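Local coordinates for protein cytochrome c' (Thermochromatium tepidum, PDB 3VRC) that binds heme c covalently and probably takes part in electron transport in a purple photosynthetic bacterium, at residues 16-21 and 43-48; 21-26 and 96-101; 28-33 and 108-113. One frame throughout, in Å; residues are numbered along the deposited sequence.

Overall arrangement
Helix 5-31 is the element common to all three contacts, and its successive segments meet three different helices. Contact 1 (16-21 with 43-48) joins it to helix 36-50, contact 2 (21-26 with 96-101) to helix 81-103, and contact 3 (28-33 with 108-113) to helix 107-128. All three first segments precede all three partners in the chain, an order that follows from one long helix packing against the later ones of a four-helix bundle. The centres of contacts 1 and 2 lie about 7 Å apart and those of 2 and 3 about 9 Å apart, each pair touching, whereas the centres of contacts 1 and 3 are about 16 Å apart. The series leads from the heme pocket toward one end of the bundle.

Contact 1 of 3, residues 16-21 and 43-48; sequences YAFMAW and ANVVAA. With HEC (heme c), chain L.
F18 meets V45 edge-on: methyl CG1 of V45 lies near the plane of the phenyl ring, 3.7 Å from F18 CD2, and the two side chains cross at about a right angle. One residue further on, M19 runs beside V46, and here the backbones come close, with M19 CA 5.3 Å from V46 CA. M19 SD touches the carbonyl O of V46 and its CG1 methyl, while V46 CG2 rests against M19 O. A bend at the last torsion of M19 (chi3 -68°) turns CE back to the heme, where it reaches ring atoms C3B and C4B.

These helices, 5-31 and 36-50, are neighbours in the four-helix bundle of the cytochromes c', and their shared flank also meets the second subunit, whose S52 packs on both F18 and V45. On its heme side, segment 16-21 presents Y16. With CG beside the backbone N (chi1 -64°), this side chain lies over the porphyrin along its whole length. Y16 CB starts 3.3 Å from heme NA; CG lies above the bond from NA to the iron, about equally far from both; CD1 comes 3.3 Å from the iron, a distance of packing and not of coordination. Y16 CE1 sits equally near NC, CD2 and CE2 lie over C4D, and the ring centre has ND 3.5 Å beneath it. CZ continues above C1D, and OH, 3.7 Å from heme CHD, ends in a hydrogen bond with the hydroxyl of Y58. Replacing Y16 by an alanine would probably uncover the iron on this face and leave the Y58 hydroxyl without its mate. H125 supplies the axial ligand.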
# COMPACT_ATOMS: atom_id res chain seq x y z
N TYR B 16 3.24 -5.89 -0.90
CA TYR B 16 3.61 -6.34 -2.25
C TYR B 16 2.41 -6.43 -3.16
O TYR B 16 2.46 -6.04 -4.32
CB TYR B 16 4.33 -7.72 -2.17
CG TYR B 16 5.61 -7.71 -1.46
CD1 TYR B 16 6.65 -6.82 -1.82
CD2 TYR B 16 5.85 -8.62 -0.42
CE1 TYR B 16 7.86 -6.80 -1.12
CE2 TYR B 16 7.06 -8.59 0.27
CZ TYR B 16 8.04 -7.68 -0.04
OH TYR B 16 9.20 -7.63 0.70
N ALA B 17 1.27 -6.97 -2.68
CA ALA B 17 0.09 -7.11 -3.50
C ALA B 17 -0.40 -5.73 -3.95
O ALA B 17 -0.81 -5.56 -5.09
CB ALA B 17 -1.00 -7.79 -2.72
N PHE B 18 -0.34 -4.74 -3.04
CA PHE B 18 -0.86 -3.46 -3.42
C PHE B 18 0.07 -2.75 -4.39
O PHE B 18 -0.40 -2.06 -5.32
CB PHE B 18 -1.15 -2.61 -2.14
CG PHE B 18 -2.26 -1.64 -2.40
CD1 PHE B 18 -3.57 -2.07 -2.48
CD2 PHE B 18 -2.02 -0.27 -2.59
CE1 PHE B 18 -4.63 -1.21 -2.73
CE2 PHE B 18 -3.07 0.59 -2.85
CZ PHE B 18 -4.37 0.13 -2.93
N MET B 19 1.38 -2.93 -4.23
CA MET B 19 2.33 -2.43 -5.26
C MET B 19 2.02 -3.07 -6.58
O MET B 19 2.05 -2.36 -7.60
CB MET B 19 3.76 -2.69 -4.88
CG MET B 19 4.30 -1.77 -3.81
SD MET B 19 6.12 -1.73 -3.74
CE MET B 19 6.47 -3.39 -3.16
N ALA B 20 1.84 -4.37 -6.61
CA ALA B 20 1.62 -5.05 -7.87
C ALA B 20 0.40 -4.54 -8.62
O ALA B 20 0.44 -4.35 -9.81
CB ALA B 20 1.54 -6.54 -7.65
N TRP B 21 -0.68 -4.26 -7.86
CA TRP B 21 -1.88 -3.74 -8.52
C TRP B 21 -1.57 -2.39 -9.19
O TRP B 21 -1.98 -2.15 -10.33
CB TRP B 21 -2.96 -3.55 -7.45
CG TRP B 21 -4.21 -2.96 -8.02
CD1 TRP B 21 -4.91 -3.34 -9.11
CD2 TRP B 21 -4.92 -1.81 -7.52
NE1 TRP B 21 -5.98 -2.52 -9.36
CE2 TRP B 21 -6.02 -1.58 -8.39
CE3 TRP B 21 -4.74 -0.96 -6.42
CZ2 TRP B 21 -6.92 -0.53 -8.18
CZ3 TRP B 21 -5.61 0.10 -6.23
CH2 TRP B 21 -6.69 0.29 -7.10
N ALA B 43 2.09 5.44 -9.36
CA ALA B 43 3.52 5.56 -9.07
C ALA B 43 3.75 6.02 -7.64
O ALA B 43 4.70 5.58 -6.99
CB ALA B 43 4.16 6.54 -10.03
N ASN B 44 2.87 6.91 -7.14
CA ASN B 44 3.04 7.38 -5.74
C ASN B 44 2.85 6.20 -4.77
O ASN B 44 3.54 6.19 -3.73
CB ASN B 44 2.05 8.48 -5.44
CG ASN B 44 2.41 9.79 -6.12
OD1 ASN B 44 3.49 9.93 -6.69
ND2 ASN B 44 1.49 10.72 -6.04
N VAL B 45 1.95 5.29 -5.08
CA VAL B 45 1.79 4.11 -4.22
C VAL B 45 3.10 3.30 -4.22
O VAL B 45 3.59 2.86 -3.16
CB VAL B 45 0.64 3.23 -4.66
CG1 VAL B 45 0.67 1.91 -3.89
CG2 VAL B 45 -0.69 3.91 -4.44
N VAL B 46 3.65 3.03 -5.40
CA VAL B 46 4.85 2.20 -5.47
C VAL B 46 5.97 2.84 -4.74
O VAL B 46 6.68 2.19 -3.95
CB VAL B 46 5.17 1.84 -6.95
CG1 VAL B 46 6.45 0.98 -7.00
CG2 VAL B 46 4.04 1.12 -7.61
N ALA B 47 6.19 4.16 -4.94
CA ALA B 47 7.21 4.87 -4.23
C ALA B 47 7.01 4.81 -2.73
O ALA B 47 7.97 4.59 -1.95
CB ALA B 47 7.28 6.30 -4.70
N ALA B 48 5.80 5.05 -2.28
CA ALA B 48 5.55 5.11 -0.84
C ALA B 48 5.78 3.71 -0.21
O ALA B 48 6.45 3.61 0.84
CB ALA B 48 4.15 5.62 -0.52
FE HEC L . 7.83 -8.87 -4.08
CHA HEC L . 5.99 -11.44 -2.69
CHB HEC L . 5.17 -8.01 -6.07
CHC HEC L . 9.45 -6.02 -5.02
CHD HEC L . 10.45 -9.74 -2.08
NA HEC L . 5.93 -9.64 -4.39
C1A HEC L . 5.36 -10.68 -3.73
C2A HEC L . 4.09 -10.98 -4.29
C3A HEC L . 3.84 -10.01 -5.30
C4A HEC L . 5.01 -9.17 -5.26
CMA HEC L . 2.63 -9.81 -6.13
CAA HEC L . 3.25 -12.17 -3.95
CBA HEC L . 1.90 -11.86 -3.49
CGA HEC L . 2.05 -11.07 -2.24
O1A HEC L . 1.22 -10.09 -2.12
O2A HEC L . 2.83 -11.33 -1.33
NB HEC L . 7.36 -7.28 -5.28
C1B HEC L . 6.27 -7.12 -6.02
C2B HEC L . 6.35 -5.97 -6.89
C3B HEC L . 7.57 -5.39 -6.54
C4B HEC L . 8.18 -6.23 -5.53
CMB HEC L . 5.36 -5.50 -7.87
CAB HEC L . 8.27 -4.16 -7.10
CBB HEC L . 7.44 -2.98 -7.39
NC HEC L . 9.63 -8.02 -3.62
C1C HEC L . 10.15 -6.86 -4.13
C2C HEC L . 11.52 -6.63 -3.68
C3C HEC L . 11.78 -7.71 -2.81
C4C HEC L . 10.59 -8.55 -2.83
CMC HEC L . 12.35 -5.49 -4.13
CAC HEC L . 13.04 -8.05 -2.06
CBC HEC L . 13.99 -6.91 -1.83
ND HEC L . 8.18 -10.32 -2.73
C1D HEC L . 9.30 -10.52 -1.98
C2D HEC L . 9.18 -11.61 -1.07
C3D HEC L . 7.89 -12.07 -1.17
C4D HEC L . 7.28 -11.21 -2.20
CMD HEC L . 10.28 -12.15 -0.17
CAD HEC L . 7.17 -13.13 -0.40
CBD HEC L . 6.50 -12.50 0.86
CGD HEC L . 5.87 -13.54 1.76
O1D HEC L . 5.13 -14.41 1.21
O2D HEC L . 6.15 -13.51 2.97

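Contact 2 of 3, residues 21-26 and 96-101; sequences WNMGKI and NALAAA
I26 and L98 reach toward each other tip to tip, and their outermost methyls, I26 CD1 and L98 CD2, meet at 3.9 Å. The same L98 CD2 is also brushed by the sulfur of M23, at 4.5 Å from SD, and thus a single leucine branch serves two residues one turn apart on the facing helix. The backbones stay well separated, with I26 CA 10.1 Å from L98 CA, and the span is bridged by the side chains alone. L98 contributes by turning CG to the side opposite its main-chain nitrogen (chi1 175°), which carries its forked end toward I26.

Around these tips a second set of apolar side chains packs on I26 and M23. I26 also leans on V110, F114 and A42, and M23 on F114, V117 and the heme, which ties the apolar cluster to the edge of the heme pocket.

Farther round helix 5-31 the chemistry turns polar. K25 lays its aliphatic end over the W21 indole, CE 3.7 Å above the ring plane and over its centre, in a cation-pi pairing; its NZ goes on to a weak hydrogen bond, 2.9 Å long, with N22 OD1. The amide of N22 is held at its other end too, by ND2 donating to the carbonyl of F18.

Helices 5-31 and 81-103 are diagonal partners in the four-helix bundle, with the interior between them. Helix 36-50 flanks this contact through A42, V45 and A47, helix 107-128 through V110, F114 and V117, and the second subunit packs on W21 and N22 with its T11 and S52.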
# COMPACT_ATOMS: atom_id res chain seq x y z
N TRP B 21 -0.68 -4.26 -7.86
CA TRP B 21 -1.88 -3.74 -8.52
C TRP B 21 -1.57 -2.39 -9.19
O TRP B 21 -1.98 -2.15 -10.33
CB TRP B 21 -2.96 -3.55 -7.45
CG TRP B 21 -4.21 -2.96 -8.02
CD1 TRP B 21 -4.91 -3.34 -9.11
CD2 TRP B 21 -4.92 -1.81 -7.52
NE1 TRP B 21 -5.98 -2.52 -9.36
CE2 TRP B 21 -6.02 -1.58 -8.39
CE3 TRP B 21 -4.74 -0.96 -6.42
CZ2 TRP B 21 -6.92 -0.53 -8.18
CZ3 TRP B 21 -5.61 0.10 -6.23
CH2 TRP B 21 -6.69 0.29 -7.10
N ASN B 22 -0.86 -1.55 -8.49
CA ASN B 22 -0.51 -0.22 -9.05
C ASN B 22 0.49 -0.32 -10.20
O ASN B 22 0.35 0.41 -11.19
CB ASN B 22 -0.10 0.69 -7.91
CG ASN B 22 -1.34 1.14 -7.15
OD1 ASN B 22 -2.06 2.02 -7.63
ND2 ASN B 22 -1.66 0.48 -6.04
N MET B 23 1.47 -1.23 -10.13
CA MET B 23 2.34 -1.49 -11.27
C MET B 23 1.53 -1.88 -12.48
O MET B 23 1.82 -1.40 -13.59
CB MET B 23 3.36 -2.57 -10.95
CG MET B 23 4.40 -2.17 -9.93
SD MET B 23 5.63 -1.01 -10.53
CE MET B 23 6.65 -2.08 -11.54
N GLY B 24 0.51 -2.73 -12.32
CA GLY B 24 -0.29 -3.15 -13.43
C GLY B 24 -1.01 -2.00 -14.07
O GLY B 24 -1.17 -1.97 -15.31
N LYS B 25 -1.46 -1.01 -13.29
CA LYS B 25 -2.11 0.15 -13.90
C LYS B 25 -1.10 0.93 -14.72
O LYS B 25 -1.47 1.46 -15.80
CB LYS B 25 -2.71 1.07 -12.79
CG LYS B 25 -3.89 0.44 -12.07
CD LYS B 25 -4.70 1.27 -11.11
CE LYS B 25 -4.05 1.31 -9.82
NZ LYS B 25 -4.66 2.29 -8.89
N ILE B 26 0.12 1.10 -14.23
CA ILE B 26 1.12 1.83 -15.02
C ILE B 26 1.38 1.11 -16.35
O ILE B 26 1.39 1.75 -17.41
CB ILE B 26 2.38 2.05 -14.21
CG1 ILE B 26 2.09 2.85 -12.95
CG2 ILE B 26 3.45 2.75 -15.10
CD1 ILE B 26 3.25 2.96 -11.97
N ASN B 96 11.10 5.83 -6.27
CA ASN B 96 11.08 7.28 -6.19
C ASN B 96 11.30 7.93 -7.57
O ASN B 96 10.60 8.90 -7.94
CB ASN B 96 12.09 7.78 -5.21
CG ASN B 96 11.59 7.63 -3.77
OD1 ASN B 96 10.40 7.60 -3.50
ND2 ASN B 96 12.52 7.66 -2.86
N ALA B 97 12.21 7.36 -8.36
CA ALA B 97 12.39 7.89 -9.72
C ALA B 97 11.17 7.70 -10.61
O ALA B 97 10.90 8.57 -11.46
CB ALA B 97 13.66 7.26 -10.32
N LEU B 98 10.43 6.63 -10.42
CA LEU B 98 9.19 6.44 -11.13
C LEU B 98 8.14 7.47 -10.74
O LEU B 98 7.45 8.02 -11.60
CB LEU B 98 8.72 5.01 -10.87
CG LEU B 98 7.34 4.65 -11.44
CD1 LEU B 98 7.28 4.87 -12.95
CD2 LEU B 98 6.99 3.22 -11.02
N ALA B 99 7.99 7.76 -9.44
CA ALA B 99 7.05 8.80 -9.03
C ALA B 99 7.48 10.18 -9.58
O ALA B 99 6.63 10.96 -9.99
CB ALA B 99 6.96 8.84 -7.48
N ALA B 100 8.78 10.46 -9.59
CA ALA B 100 9.23 11.73 -10.17
C ALA B 100 8.95 11.77 -11.68
O ALA B 100 8.45 12.81 -12.18
CB ALA B 100 10.71 11.93 -9.88
N ALA B 101 9.17 10.69 -12.42
CA ALA B 101 8.87 10.64 -13.84
C ALA B 101 7.38 10.83 -14.05
O ALA B 101 6.95 11.59 -14.94
CB ALA B 101 9.35 9.36 -14.46

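Contact 3 of 3, residues 28-33 and 108-113; sequences ANLEGE and NAVKSA
L30 inserts its forked end against the backbone and CB of K111 and a methyl of V110, and every touch between the two segments is a van der Waals one made by the methyls of L30. One branch, CD1, lies 3.9 Å from K111 CA. The other, CD2, comes as near to the K111 N and extends to V110 CG1 at 4.1 Å, with K111 CB at a similar distance. Leucine and valine approach slantwise. Because L30 CG is anti to its carbonyl carbon (chi1 -69°), both methyls are delivered to the facing helix, whose main chain is close enough to be touched directly. K111 lends only the root of its side chain: beyond it the chain bends at chi3 and leads away; the side chain lies about 5 Å from a bound cadmium ion.

Polar interactions of 28-33 are made elsewhere than with 108-113. N29 uses both ends of its amide, ND2 donating to the K25 carbonyl and to Q38 OE1 while OD1 accepts from N35 N, which ties the end of the helix to the following loop (N35) and to helix 36-50 (Q38). E31 forms a salt bridge with K27 on the same helix, and G32 is where helical geometry ends.

V110 knits the contact into the bundle: besides L30 it meets V39 of helix 36-50, Y34 of the connecting loop, and L98, A101 and A102 of helix 81-103, so three helices and a loop close round helix 107-128 here, far from the heme.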
# COMPACT_ATOMS: atom_id res chain seq x y z
N ALA B 28 -0.60 -0.77 -18.00
CA ALA B 28 -1.76 -0.59 -18.87
C ALA B 28 -1.81 0.74 -19.54
O ALA B 28 -2.18 0.87 -20.71
CB ALA B 28 -3.06 -0.86 -18.12
N ASN B 29 -1.44 1.79 -18.80
CA ASN B 29 -1.40 3.15 -19.36
C ASN B 29 -0.32 3.30 -20.39
O ASN B 29 -0.48 4.05 -21.36
CB ASN B 29 -1.20 4.15 -18.23
CG ASN B 29 -2.51 4.50 -17.55
OD1 ASN B 29 -3.24 5.37 -18.02
ND2 ASN B 29 -2.84 3.83 -16.45
N LEU B 30 0.85 2.67 -20.18
CA LEU B 30 1.89 2.71 -21.19
C LEU B 30 1.51 1.99 -22.45
O LEU B 30 1.89 2.48 -23.56
CB LEU B 30 3.19 2.16 -20.58
CG LEU B 30 3.85 3.00 -19.51
CD1 LEU B 30 4.93 2.22 -18.81
CD2 LEU B 30 4.34 4.37 -20.02
N GLU B 31 0.82 0.86 -22.35
CA GLU B 31 0.51 0.03 -23.49
C GLU B 31 -0.67 0.55 -24.27
O GLU B 31 -0.80 0.23 -25.40
CB GLU B 31 0.29 -1.40 -23.01
CG GLU B 31 1.64 -1.96 -22.55
CD GLU B 31 1.68 -3.39 -22.05
OE1 GLU B 31 0.59 -3.96 -21.79
OE2 GLU B 31 2.82 -3.92 -21.91
N GLY B 32 -1.53 1.34 -23.69
CA GLY B 32 -2.72 1.87 -24.32
C GLY B 32 -2.75 3.37 -24.25
O GLY B 32 -1.76 4.04 -24.42
N GLU B 33 -3.93 3.92 -23.95
CA GLU B 33 -4.09 5.34 -23.77
C GLU B 33 -3.48 5.72 -22.43
O GLU B 33 -3.73 5.07 -21.40
CB GLU B 33 -5.56 5.77 -23.78
CG GLU B 33 -5.67 7.30 -23.82
CD GLU B 33 -7.00 7.85 -24.35
OE1 GLU B 33 -7.96 7.10 -24.65
OE2 GLU B 33 -7.11 9.09 -24.51
N ASN B 108 7.04 8.67 -21.96
CA ASN B 108 8.37 8.18 -22.24
C ASN B 108 9.26 8.09 -21.01
O ASN B 108 10.05 7.13 -20.81
CB ASN B 108 9.04 9.00 -23.38
CG ASN B 108 9.14 10.52 -23.14
OD1 ASN B 108 8.60 11.10 -22.18
ND2 ASN B 108 9.84 11.19 -24.06
N ALA B 109 9.19 9.10 -20.15
CA ALA B 109 9.99 9.11 -18.95
C ALA B 109 9.53 8.01 -18.00
O ALA B 109 10.31 7.33 -17.35
CB ALA B 109 9.89 10.46 -18.26
N VAL B 110 8.20 7.87 -17.90
CA VAL B 110 7.65 6.81 -17.10
C VAL B 110 8.02 5.46 -17.64
O VAL B 110 8.32 4.56 -16.85
CB VAL B 110 6.12 7.01 -16.96
CG1 VAL B 110 5.44 5.76 -16.37
CG2 VAL B 110 5.84 8.24 -16.10
N LYS B 111 8.02 5.27 -18.95
CA LYS B 111 8.36 3.99 -19.50
C LYS B 111 9.73 3.54 -19.02
O LYS B 111 9.93 2.37 -18.62
CB LYS B 111 8.31 4.09 -21.03
CG LYS B 111 8.55 2.78 -21.77
CD LYS B 111 8.34 2.91 -23.29
CE LYS B 111 9.52 3.67 -23.89
NZ LYS B 111 9.53 3.72 -25.36
N SER B 112 10.72 4.43 -19.07
CA SER B 112 12.07 4.09 -18.62
C SER B 112 12.09 3.80 -17.12
O SER B 112 12.67 2.79 -16.68
CB SER B 112 13.02 5.26 -18.98
OG SER B 112 14.31 4.96 -18.45
N ALA B 113 11.47 4.67 -16.36
CA ALA B 113 11.55 4.49 -14.89
C ALA B 113 10.75 3.22 -14.49
O ALA B 113 11.20 2.50 -13.54
CB ALA B 113 10.99 5.70 -14.21